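Local coordinates for protein glutathione S-transferase 1 (Ascaris suum, PDB 4Q5F) that conjugates reduced glutathione to a wide range of hydrophobic electrophiles and can also act as a glutathione peroxidase, at residues L65-D69 with G70-A74; N44-R48 with E49-A53; E198-R201 with E202-N205; K163-W167 with A168-I172. All blocks are in the same frame, centred on the assembly; numbering follows the deposited sequence.

Contact 1. Residues L65-D69 with G70-A74; sequences LLEVD and GEVLA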
loop_
_atom_site.group_PDB
_atom_site.type_symbol
_atom_site.label_atom_id
_atom_site.label_comp_id
_atom_site.label_asym_id
_atom_site.label_seq_id
_atom_site.Cartn_x
_atom_site.Cartn_y
_atom_site.Cartn_z
ATOM N N LEU B 65 7.673 13.545 1.589
ATOM C CA LEU B 65 8.811 13.176 0.759
ATOM C C LEU B 65 10.016 12.940 1.654
ATOM O O LEU B 65 10.188 13.620 2.668
ATOM C CB LEU B 65 9.152 14.287 -0.230
ATOM C CG LEU B 65 8.083 14.689 -1.240
ATOM C CD1 LEU B 65 8.535 15.930 -1.982
ATOM C CD2 LEU B 65 7.797 13.556 -2.210
ATOM N N LEU B 66 10.846 11.976 1.268
ATOM C CA LEU B 66 12.107 11.724 1.947
ATOM C C LEU B 66 13.253 12.047 1.007
ATOM O O LEU B 66 13.304 11.546 -0.117
ATOM C CB LEU B 66 12.205 10.262 2.383
ATOM C CG LEU B 66 13.571 9.835 2.928
ATOM C CD1 LEU B 66 13.857 10.498 4.270
ATOM C CD2 LEU B 66 13.634 8.327 3.036
ATOM N N GLU B 67 14.169 12.889 1.472
ATOM C CA GLU B 67 15.385 13.180 0.728
ATOM C C GLU B 67 16.560 12.434 1.345
ATOM O O GLU B 67 16.839 12.572 2.537
ATOM C CB GLU B 67 15.652 14.684 0.693
ATOM C CG GLU B 67 15.256 15.331 -0.624
ATOM C CD GLU B 67 15.265 16.844 -0.561
ATOM O OE1 GLU B 67 16.170 17.462 -1.160
ATOM O OE2 GLU B 67 14.360 17.415 0.083
ATOM N N VAL B 68 17.228 11.630 0.525
ATOM C CA VAL B 68 18.368 10.837 0.968
ATOM C C VAL B 68 19.595 11.236 0.161
ATOM O O VAL B 68 19.768 10.797 -0.978
ATOM C CB VAL B 68 18.117 9.327 0.777
ATOM C CG1 VAL B 68 19.194 8.521 1.488
ATOM C CG2 VAL B 68 16.736 8.942 1.286
ATOM N N ASP B 69 20.443 12.065 0.761
ATOM C CA ASP B 69 21.601 12.621 0.070
ATOM C C ASP B 69 21.184 13.224 -1.268
ATOM O O ASP B 69 21.781 12.938 -2.307
ATOM C CB ASP B 69 22.674 11.549 -0.134
ATOM C CG ASP B 69 23.297 11.090 1.174
ATOM O OD1 ASP B 69 23.289 11.870 2.151
ATOM O OD2 ASP B 69 23.802 9.948 1.223
ATOM N N GLY B 70 20.141 14.047 -1.232
ATOM C CA GLY B 70 19.659 14.732 -2.416
ATOM C C GLY B 70 18.547 14.010 -3.157
ATOM O O GLY B 70 17.655 14.654 -3.709
ATOM N N GLU B 71 18.587 12.680 -3.176
ATOM C CA GLU B 71 17.615 11.915 -3.954
ATOM C C GLU B 71 16.253 11.866 -3.269
ATOM O O GLU B 71 16.158 11.648 -2.062
ATOM C CB GLU B 71 18.112 10.495 -4.229
ATOM C CG GLU B 71 17.184 9.720 -5.157
ATOM C CD GLU B 71 17.753 8.385 -5.602
ATOM O OE1 GLU B 71 18.979 8.179 -5.472
ATOM O OE2 GLU B 71 16.966 7.543 -6.085
ATOM N N VAL B 72 15.204 12.050 -4.064
ATOM C CA VAL B 72 13.845 12.187 -3.554
ATOM C C VAL B 72 13.059 10.884 -3.666
ATOM O O VAL B 72 13.105 10.201 -4.692
ATOM C CB VAL B 72 13.098 13.299 -4.322
ATOM C CG1 VAL B 72 11.647 13.413 -3.862
ATOM C CG2 VAL B 72 13.815 14.630 -4.150
ATOM N N LEU B 73 12.337 10.553 -2.598
ATOM C CA LEU B 73 11.463 9.385 -2.562
ATOM C C LEU B 73 10.097 9.795 -2.023
ATOM O O LEU B 73 9.999 10.355 -0.929
ATOM C CB LEU B 73 12.069 8.294 -1.675
ATOM C CG LEU B 73 11.210 7.049 -1.424
ATOM C CD1 LEU B 73 11.083 6.198 -2.682
ATOM C CD2 LEU B 73 11.787 6.237 -0.277
ATOM N N ALA B 74 9.047 9.511 -2.790
ATOM C CA ALA B 74 7.683 9.859 -2.400
ATOM C C ALA B 74 6.948 8.636 -1.858
ATOM O O ALA B 74 7.511 7.542 -1.806
ATOM C CB ALA B 74 6.932 10.451 -3.583
#

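Contact 2. Residues N44-R48 with E49-A53; sequences NRLKR and EDWPA. With GSH (glutathione), chain E.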
loop_
_atom_site.group_PDB
_atom_site.type_symbol
_atom_site.label_atom_id
_atom_site.label_comp_id
_atom_site.label_asym_id
_atom_site.label_seq_id
_atom_site.Cartn_x
_atom_site.Cartn_y
_atom_site.Cartn_z
ATOM N N ASN B 44 11.767 18.791 8.231
ATOM C CA ASN B 44 11.305 19.974 7.516
ATOM C C ASN B 44 9.787 20.055 7.484
ATOM O O ASN B 44 9.143 19.504 6.593
ATOM C CB ASN B 44 11.841 19.997 6.085
ATOM C CG ASN B 44 11.415 21.242 5.327
ATOM O OD1 ASN B 44 11.158 22.286 5.926
ATOM N ND2 ASN B 44 11.330 21.136 4.006
ATOM N N ARG B 45 9.222 20.746 8.465
ATOM C CA ARG B 45 7.786 20.950 8.517
ATOM C C ARG B 45 7.423 22.193 7.707
ATOM O O ARG B 45 7.895 23.295 7.987
ATOM C CB ARG B 45 7.324 21.041 9.970
ATOM C CG ARG B 45 7.567 19.734 10.727
ATOM C CD ARG B 45 7.408 19.888 12.225
ATOM N NE ARG B 45 6.250 19.149 12.733
ATOM C CZ ARG B 45 6.305 18.025 13.446
ATOM N NH1 ARG B 45 7.466 17.469 13.771
ATOM N NH2 ARG B 45 5.179 17.452 13.847
ATOM N N LEU B 46 6.585 21.991 6.695
ATOM C CA LEU B 46 6.362 22.979 5.646
ATOM C C LEU B 46 5.153 23.860 5.946
ATOM O O LEU B 46 4.092 23.369 6.335
ATOM C CB LEU B 46 6.152 22.255 4.313
ATOM C CG LEU B 46 6.320 23.050 3.019
ATOM C CD1 LEU B 46 7.793 23.193 2.663
ATOM C CD2 LEU B 46 5.555 22.379 1.889
ATOM N N LYS B 47 5.321 25.165 5.761
ATOM C CA LYS B 47 4.232 26.115 5.949
ATOM C C LYS B 47 3.282 26.048 4.756
ATOM O O LYS B 47 3.715 25.810 3.627
ATOM C CB LYS B 47 4.785 27.535 6.101
ATOM C CG LYS B 47 5.797 27.688 7.230
ATOM C CD LYS B 47 6.403 29.086 7.272
ATOM C CE LYS B 47 7.419 29.309 6.159
ATOM N NZ LYS B 47 8.585 28.381 6.252
ATOM N N ARG B 48 1.993 26.247 5.016
ATOM C CA ARG B 48 0.983 26.285 3.960
ATOM C C ARG B 48 1.398 27.274 2.879
ATOM O O ARG B 48 1.110 27.092 1.696
ATOM C CB ARG B 48 -0.370 26.699 4.541
ATOM C CG ARG B 48 -0.901 25.763 5.616
ATOM C CD ARG B 48 -2.209 26.271 6.208
ATOM N NE ARG B 48 -3.055 25.173 6.675
ATOM C CZ ARG B 48 -3.045 24.671 7.908
ATOM N NH1 ARG B 48 -2.231 25.162 8.838
ATOM N NH2 ARG B 48 -3.859 23.671 8.215
ATOM N N GLU B 49 2.083 28.324 3.317
ATOM C CA GLU B 49 2.604 29.369 2.448
ATOM C C GLU B 49 3.501 28.829 1.328
ATOM O O GLU B 49 3.465 29.321 0.200
ATOM C CB GLU B 49 3.395 30.360 3.306
ATOM C CG GLU B 49 3.931 31.572 2.569
ATOM C CD GLU B 49 4.818 32.431 3.449
ATOM O OE1 GLU B 49 5.733 31.875 4.091
ATOM O OE2 GLU B 49 4.595 33.660 3.504
ATOM N N ASP B 50 4.297 27.812 1.643
ATOM C CA ASP B 50 5.318 27.320 0.721
ATOM C C ASP B 50 4.867 26.110 -0.091
ATOM O O ASP B 50 5.591 25.655 -0.978
ATOM C CB ASP B 50 6.592 26.960 1.491
ATOM C CG ASP B 50 7.272 28.172 2.097
ATOM O OD1 ASP B 50 7.244 29.252 1.468
ATOM O OD2 ASP B 50 7.838 28.043 3.202
ATOM N N TRP B 51 3.682 25.584 0.205
ATOM C CA TRP B 51 3.205 24.379 -0.473
ATOM C C TRP B 51 2.904 24.585 -1.964
ATOM O O TRP B 51 3.245 23.728 -2.780
ATOM C CB TRP B 51 1.983 23.789 0.241
ATOM C CG TRP B 51 1.407 22.600 -0.471
ATOM C CD1 TRP B 51 0.097 22.388 -0.789
ATOM C CD2 TRP B 51 2.128 21.466 -0.966
ATOM N NE1 TRP B 51 -0.042 21.189 -1.446
ATOM C CE2 TRP B 51 1.191 20.604 -1.569
ATOM C CE3 TRP B 51 3.475 21.094 -0.957
ATOM C CZ2 TRP B 51 1.557 19.393 -2.154
ATOM C CZ3 TRP B 51 3.839 19.893 -1.540
ATOM C CH2 TRP B 51 2.883 19.057 -2.130
ATOM N N PRO B 52 2.261 25.708 -2.327
ATOM C CA PRO B 52 1.951 25.938 -3.745
ATOM C C PRO B 52 3.174 25.933 -4.666
ATOM O O PRO B 52 3.074 25.463 -5.800
ATOM C CB PRO B 52 1.301 27.324 -3.735
ATOM C CG PRO B 52 0.694 27.434 -2.390
ATOM C CD PRO B 52 1.645 26.732 -1.465
ATOM N N ALA B 53 4.303 26.442 -4.188
ATOM C CA ALA B 53 5.515 26.497 -4.999
ATOM C C ALA B 53 6.154 25.117 -5.117
ATOM O O ALA B 53 6.664 24.744 -6.174
ATOM C CB ALA B 53 6.507 27.482 -4.407
HETATM N N1 GSH E . -0.478 7.850 -1.027
HETATM C CA1 GSH E . 0.216 8.985 -0.533
HETATM C C1 GSH E . 1.170 8.556 0.558
HETATM O O11 GSH E . 2.230 9.203 0.765
HETATM O O12 GSH E . 0.909 7.549 1.265
HETATM C CB1 GSH E . -0.783 9.987 0.024
HETATM C CG1 GSH E . -0.071 11.307 0.346
HETATM C CD1 GSH E . -1.077 12.434 0.625
HETATM O OE1 GSH E . -2.257 12.255 0.416
HETATM N N2 GSH E . -0.602 13.699 1.134
HETATM C CA2 GSH E . -1.490 14.788 1.408
HETATM C C2 GSH E . -1.071 15.992 0.577
HETATM O O2 GSH E . 0.066 16.063 0.141
HETATM C CB2 GSH E . -1.408 15.176 2.859
HETATM S SG2 GSH E . -1.845 13.803 3.877
HETATM N N3 GSH E . -2.018 17.056 0.326
HETATM C CA3 GSH E . -1.640 18.205 -0.455
HETATM C C3 GSH E . -2.028 17.991 -1.917
HETATM O O31 GSH E . -2.387 16.852 -2.310
HETATM O O32 GSH E . -1.986 18.957 -2.722
HETATM O O HOH W 1 7.510 26.202 4.714
#

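Contact 3. Residues E198-R201 with E202-N205; sequences EHVR and ELPN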
loop_
_atom_site.group_PDB
_atom_site.type_symbol
_atom_site.label_atom_id
_atom_site.label_comp_id
_atom_site.label_asym_id
_atom_site.label_seq_id
_atom_site.Cartn_x
_atom_site.Cartn_y
_atom_site.Cartn_z
ATOM N N GLU B 198 -0.069 0.687 24.248
ATOM C CA GLU B 198 0.566 1.188 25.462
ATOM C C GLU B 198 2.048 0.829 25.464
ATOM O O GLU B 198 2.899 1.649 25.807
ATOM C CB GLU B 198 -0.106 0.589 26.699
ATOM C CG GLU B 198 0.317 1.232 28.011
ATOM C CD GLU B 198 -0.073 0.401 29.221
ATOM O OE1 GLU B 198 0.563 -0.651 29.452
ATOM O OE2 GLU B 198 -1.019 0.793 29.937
ATOM N N HIS B 199 2.344 -0.407 25.072
ATOM C CA HIS B 199 3.709 -0.921 25.076
ATOM C C HIS B 199 4.625 -0.128 24.144
ATOM O O HIS B 199 5.622 0.443 24.584
ATOM C CB HIS B 199 3.711 -2.397 24.668
ATOM C CG HIS B 199 5.067 -3.033 24.683
ATOM N ND1 HIS B 199 5.395 -4.063 25.533
ATOM C CD2 HIS B 199 6.178 -2.781 23.946
ATOM C CE1 HIS B 199 6.651 -4.423 25.324
ATOM N NE2 HIS B 199 7.147 -3.661 24.368
ATOM N N VAL B 200 4.285 -0.111 22.858
ATOM C CA VAL B 200 5.105 0.540 21.839
ATOM C C VAL B 200 5.395 1.994 22.203
ATOM O O VAL B 200 6.515 2.473 22.035
ATOM C CB VAL B 200 4.412 0.487 20.454
ATOM C CG1 VAL B 200 5.225 1.253 19.385
ATOM C CG2 VAL B 200 4.166 -0.969 20.042
ATOM N N ARG B 201 4.386 2.689 22.712
ATOM C CA ARG B 201 4.519 4.109 23.013
ATOM C C ARG B 201 5.215 4.352 24.350
ATOM O O ARG B 201 5.525 5.494 24.696
ATOM C CB ARG B 201 3.146 4.781 22.969
ATOM C CG ARG B 201 2.616 4.923 21.549
ATOM C CD ARG B 201 1.106 5.052 21.497
ATOM N NE ARG B 201 0.628 6.310 22.060
ATOM C CZ ARG B 201 0.648 7.474 21.418
ATOM N NH1 ARG B 201 1.137 7.556 20.187
ATOM N NH2 ARG B 201 0.185 8.565 22.013
ATOM N N GLU B 202 5.465 3.278 25.092
ATOM C CA GLU B 202 6.255 3.355 26.317
ATOM C C GLU B 202 7.724 3.038 26.046
ATOM O O GLU B 202 8.556 3.117 26.950
ATOM C CB GLU B 202 5.692 2.419 27.389
ATOM C CG GLU B 202 4.511 3.007 28.147
ATOM C CD GLU B 202 3.921 2.044 29.157
ATOM O OE1 GLU B 202 4.419 0.902 29.257
ATOM O OE2 GLU B 202 2.960 2.431 29.855
ATOM N N LEU B 203 8.041 2.675 24.805
ATOM C CA LEU B 203 9.434 2.526 24.396
ATOM C C LEU B 203 10.147 3.859 24.627
ATOM O O LEU B 203 9.618 4.905 24.249
ATOM C CB LEU B 203 9.532 2.120 22.925
ATOM C CG LEU B 203 9.135 0.683 22.578
ATOM C CD1 LEU B 203 9.018 0.509 21.071
ATOM C CD2 LEU B 203 10.142 -0.308 23.147
ATOM N N PRO B 204 11.343 3.830 25.247
ATOM C CA PRO B 204 12.033 5.056 25.679
ATOM C C PRO B 204 12.134 6.161 24.625
ATOM O O PRO B 204 11.813 7.311 24.925
ATOM C CB PRO B 204 13.430 4.556 26.050
ATOM C CG PRO B 204 13.216 3.156 26.471
ATOM C CD PRO B 204 12.123 2.625 25.592
ATOM N N ASN B 205 12.576 5.824 23.417
ATOM C CA ASN B 205 12.754 6.830 22.371
ATOM C C ASN B 205 11.421 7.367 21.859
ATOM O O ASN B 205 11.300 8.551 21.540
ATOM C CB ASN B 205 13.567 6.262 21.209
ATOM C CG ASN B 205 15.017 6.011 21.576
ATOM O OD1 ASN B 205 15.551 6.628 22.497
ATOM N ND2 ASN B 205 15.665 5.106 20.849
#

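Contact 4. Residues K163-W167 with A168-I172; sequences KSVTW and ADLVI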
loop_
_atom_site.group_PDB
_atom_site.type_symbol
_atom_site.label_atom_id
_atom_site.label_comp_id
_atom_site.label_asym_id
_atom_site.label_seq_id
_atom_site.Cartn_x
_atom_site.Cartn_y
_atom_site.Cartn_z
ATOM N N LYS B 163 10.019 -10.602 17.933
ATOM C CA LYS B 163 10.118 -10.310 19.360
ATOM C C LYS B 163 10.557 -8.875 19.646
ATOM O O LYS B 163 10.666 -8.478 20.808
ATOM C CB LYS B 163 11.099 -11.282 20.020
ATOM N N SER B 164 10.814 -8.102 18.592
ATOM C CA SER B 164 11.202 -6.701 18.744
ATOM C C SER B 164 10.398 -5.802 17.807
ATOM O O SER B 164 9.822 -6.268 16.822
ATOM C CB SER B 164 12.701 -6.521 18.490
ATOM O OG SER B 164 13.028 -6.768 17.134
ATOM N N VAL B 165 10.375 -4.511 18.122
ATOM C CA VAL B 165 9.557 -3.541 17.405
ATOM C C VAL B 165 9.962 -3.414 15.934
ATOM O O VAL B 165 11.139 -3.534 15.593
ATOM C CB VAL B 165 9.630 -2.149 18.093
ATOM C CG1 VAL B 165 10.944 -1.433 17.763
ATOM C CG2 VAL B 165 8.437 -1.291 17.710
ATOM N N THR B 166 8.974 -3.182 15.073
ATOM C CA THR B 166 9.212 -2.916 13.655
ATOM C C THR B 166 8.551 -1.595 13.264
ATOM O O THR B 166 7.826 -0.999 14.059
ATOM C CB THR B 166 8.662 -4.042 12.757
ATOM O OG1 THR B 166 7.235 -4.107 12.880
ATOM C CG2 THR B 166 9.270 -5.386 13.141
ATOM N N TRP B 167 8.798 -1.141 12.040
ATOM C CA TRP B 167 8.267 0.144 11.596
ATOM C C TRP B 167 6.745 0.121 11.493
ATOM O O TRP B 167 6.092 1.144 11.685
ATOM C CB TRP B 167 8.881 0.561 10.255
ATOM C CG TRP B 167 8.590 -0.372 9.113
ATOM C CD1 TRP B 167 9.383 -1.388 8.662
ATOM C CD2 TRP B 167 7.433 -0.366 8.267
ATOM N NE1 TRP B 167 8.791 -2.014 7.593
ATOM C CE2 TRP B 167 7.593 -1.404 7.330
ATOM C CE3 TRP B 167 6.277 0.420 8.214
ATOM C CZ2 TRP B 167 6.639 -1.682 6.352
ATOM C CZ3 TRP B 167 5.333 0.142 7.241
ATOM C CH2 TRP B 167 5.520 -0.898 6.324
ATOM N N ALA B 168 6.183 -1.046 11.197
ATOM C CA ALA B 168 4.735 -1.190 11.124
ATOM C C ALA B 168 4.119 -0.957 12.497
ATOM O O ALA B 168 3.060 -0.341 12.614
ATOM C CB ALA B 168 4.360 -2.567 10.600
ATOM N N ASP B 169 4.791 -1.448 13.533
ATOM C CA ASP B 169 4.324 -1.257 14.902
ATOM C C ASP B 169 4.258 0.224 15.255
ATOM O O ASP B 169 3.280 0.691 15.837
ATOM C CB ASP B 169 5.246 -1.978 15.887
ATOM C CG ASP B 169 5.245 -3.484 15.697
ATOM O OD1 ASP B 169 4.147 -4.077 15.624
ATOM O OD2 ASP B 169 6.345 -4.075 15.619
ATOM N N LEU B 170 5.308 0.959 14.897
ATOM C CA LEU B 170 5.407 2.374 15.233
ATOM C C LEU B 170 4.302 3.203 14.580
ATOM O O LEU B 170 3.684 4.050 15.225
ATOM C CB LEU B 170 6.774 2.919 14.812
ATOM C CG LEU B 170 7.996 2.241 15.442
ATOM C CD1 LEU B 170 9.279 2.785 14.834
ATOM C CD2 LEU B 170 8.000 2.425 16.952
ATOM N N VAL B 171 4.059 2.956 13.297
ATOM C CA VAL B 171 3.086 3.739 12.541
ATOM C C VAL B 171 1.656 3.372 12.923
ATOM O O VAL B 171 0.804 4.246 13.082
ATOM C CB VAL B 171 3.272 3.548 11.020
ATOM C CG1 VAL B 171 2.232 4.347 10.237
ATOM C CG2 VAL B 171 4.675 3.964 10.605
ATOM N N ILE B 172 1.397 2.073 13.057
ATOM C CA ILE B 172 0.061 1.585 13.376
ATOM C C ILE B 172 -0.418 2.130 14.719
ATOM O O ILE B 172 -1.488 2.731 14.805
ATOM C CB ILE B 172 0.022 0.036 13.389
ATOM C CG1 ILE B 172 0.111 -0.498 11.959
ATOM C CG2 ILE B 172 -1.260 -0.486 14.048
ATOM C CD1 ILE B 172 0.353 -1.993 11.864
#

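Contact 1. Residues L65-D69 with G70-A74
Leu66 and Leu73 form a hydrogen-bonded antiparallel pair in a tight beta hairpin, whose two short strands run at 154° to each other. The Leu66 N to Leu73 O bond is 2.9 Å and almost straight. The return bond from Leu73 N to Leu66 O is 2.8 Å. Nearer the tip, Val68 N reaches Glu71 O at 2.8 Å. The bond from Glu71 N to Val68 O is longer, at 3.1 Å. These two residues close a type I' turn over Asp69 and Gly70. At the backbone angles of Gly70 a side chain would run into Asp69 O, which calls for glycine. On one face Leu65 reaches the second strand chiefly with CD2, 3.5 Å from Ala74 CB; chi1 of -61° sets its CG beside the backbone N. Glu67 and Val72 lie side by side, with Glu67 CG 3.9 Å from Val72 CG2. The Glu67 carboxylate goes on to a salt bridge with Lys17. On the other face Leu66 CD2 and Leu73 CD2 are 4.3 Å apart. The hairpin belongs to the four-stranded sheet of the thioredoxin-like N-terminal domain. Leu66 and Val68 pack against helix 76-86, and strand 65-68 also pairs with strand 16-21. Val72 O accepts a hydrogen bond from Gln99 of the second subunit.

Contact 2. Residues N44-R48 with E49-A53
Glu49 leads the turn into helix 51-54 and lies alongside Lys47, its OE1 3.7 Å from Lys47 CE. The charged ends themselves stay apart. Asp50 follows and is tied to Lys47 twice. Its backbone N donates to Lys47 O at 2.9 Å. Its carboxylate oxygen OD2 forms a salt bridge to Lys47 NZ at 3.2 Å, the hydrogen bond within it weak. The lysine chain bends at chi3 and chi4 (-75° and -62°), which curls the ammonium back to this partner. A water accepts from both Lys47 N and Lys47 NZ. It also sits beside Asp50 OD2, but that distance is doubtfully short.

Trp51 N has two weak bonds, to Lys47 O and to Arg48 O. The indole is crossed at about a right angle by Leu46, whose CD2 comes within 3.8 Å of Trp51 CE3. Leu46 and Trp51 both also touch Leu63, and Phe21 meets the indole edge to face. From the ring edge, Trp51 NE1 donates to glutathione O32 at 3.2 Å, and O32 lies near the ring plane. Pro52 follows, with its CD 3.2 Å from Arg48 O.

O32 belongs to the glycine carboxylate of glutathione, and Lys55 NZ is another of the ligand's hydrogen-bond donors. The contact of Leu46 CD2 at Trp51 CE3 probably restricts how the ring can turn. The arrangement is consistent with the indole N-H being directed at the glycine carboxylate, which is probably anionic.

Contact 3. Residues E198-R201 with E202-N205
Glu202 and Leu203 fold back on the last turn of helix 191-201, in a short helix-to-helix junction of the all-helical C-terminal domain. Leu203 is the N-cap of helix 204-212, so one helix gives way to the next almost at once.

Two backbone hydrogen bonds span three residues each. Glu202 N donates to His199 O at 2.9 Å, and Leu203 N to Val200 O at 3.2 Å.

The charged contact is between like groups. Glu198 and Glu202 cross with their carboxylate planes only 13° apart, and Glu198 OE1 is 3.9 Å from Glu202 OE2. Glu202 OE2 is closer still to a carbon, Glu198 CG, at 3.4 Å. The chi1 of Glu202, -82°, lays its CG against Glu198 O. The nearness of the two acids may raise the proton affinity of either, though both lie at the surface, where solvent would probably screen them.

The apolar part packs on neighbouring helix and loop residues. Val200 meets Leu170 and Thr173 of helix 167-182, and both Val200 and Leu203 touch Tyr159. Leu203 lies over the Val200 carbonyl oxygen. Its CB and CG are each 3.2 Å from Val200 O, and CD1 approaches Val200 CG1 at 4.2 Å.

Contact 4. Residues K163-W167 with A168-I172
Thr166 N donates to Asp169 OD2 at 2.8 Å, with an N-H...O angle of 150°. Asp169 OD2 accepts this bond with its anti lone pair, the one away from OD1. Thr166 OG1 also lies 2.9 Å from Asp169 OD2, because chi1 of 64° sets the hydroxyl between the backbone N and the carbonyl carbon. The other carboxylate oxygen, OD1, accepts from Tyr196 OH. This buried acid is thus held at both oxygens, and its place in the first turn of a helix would favour its negative charge.

Next come the first helical bonds. Leu170 N donates to Thr166 O at 3.3 Å, and Val171 N to Trp167 O at 3.2 Å.

Packing surrounds this polar core. Val165 CG2 lies 3.7 Å from Asp169 CB. It also lies 3.8 Å from Leu170 CD2, the two side chains meeting nearly perpendicular. The indole of Trp167 stands beside the helix start and has Ala168 CB over one face, toward the rim, with Trp167 CE3 4.3 Å from that methyl. Phe104 meets the same ring edge to face, and Ile33 and Tyr80 touch it too.

Thr166 is the N-cap of helix 167-182 and Asp169 the third residue in, so the bond from the threonine amide is the carboxylate half of an N-capping box. Val165 and Leu170 bracket it as a hydrophobic staple. The pair of motifs at this helix start is well known in the glutathione transferase fold.

Overall arrangement
Contacts 1 and 2 belong to the thioredoxin-like N-terminal domain and reach the same sheet, with centres about 17 Å apart and nearest atoms about 6 Å apart. Contact 2 bears on glutathione directly through Trp51. In contact 1 the side chain of Ala74 lies about 7 Å from the ligand, next to Gln75 of the pocket. Contacts 3 and 4 belong to the helical domain and touch each other: Leu203 CD1 is 3.9 Å from Val165 CG2, and Val200 CG1 is 3.9 Å from Leu170 CD2. The start of helix 167-182 thus packs on the junction at 198-205. The side chain of Val171 in contact 4 is about 10 Å from glutathione, and contacts 2 and 4 lie on opposite sides of the chain's centre.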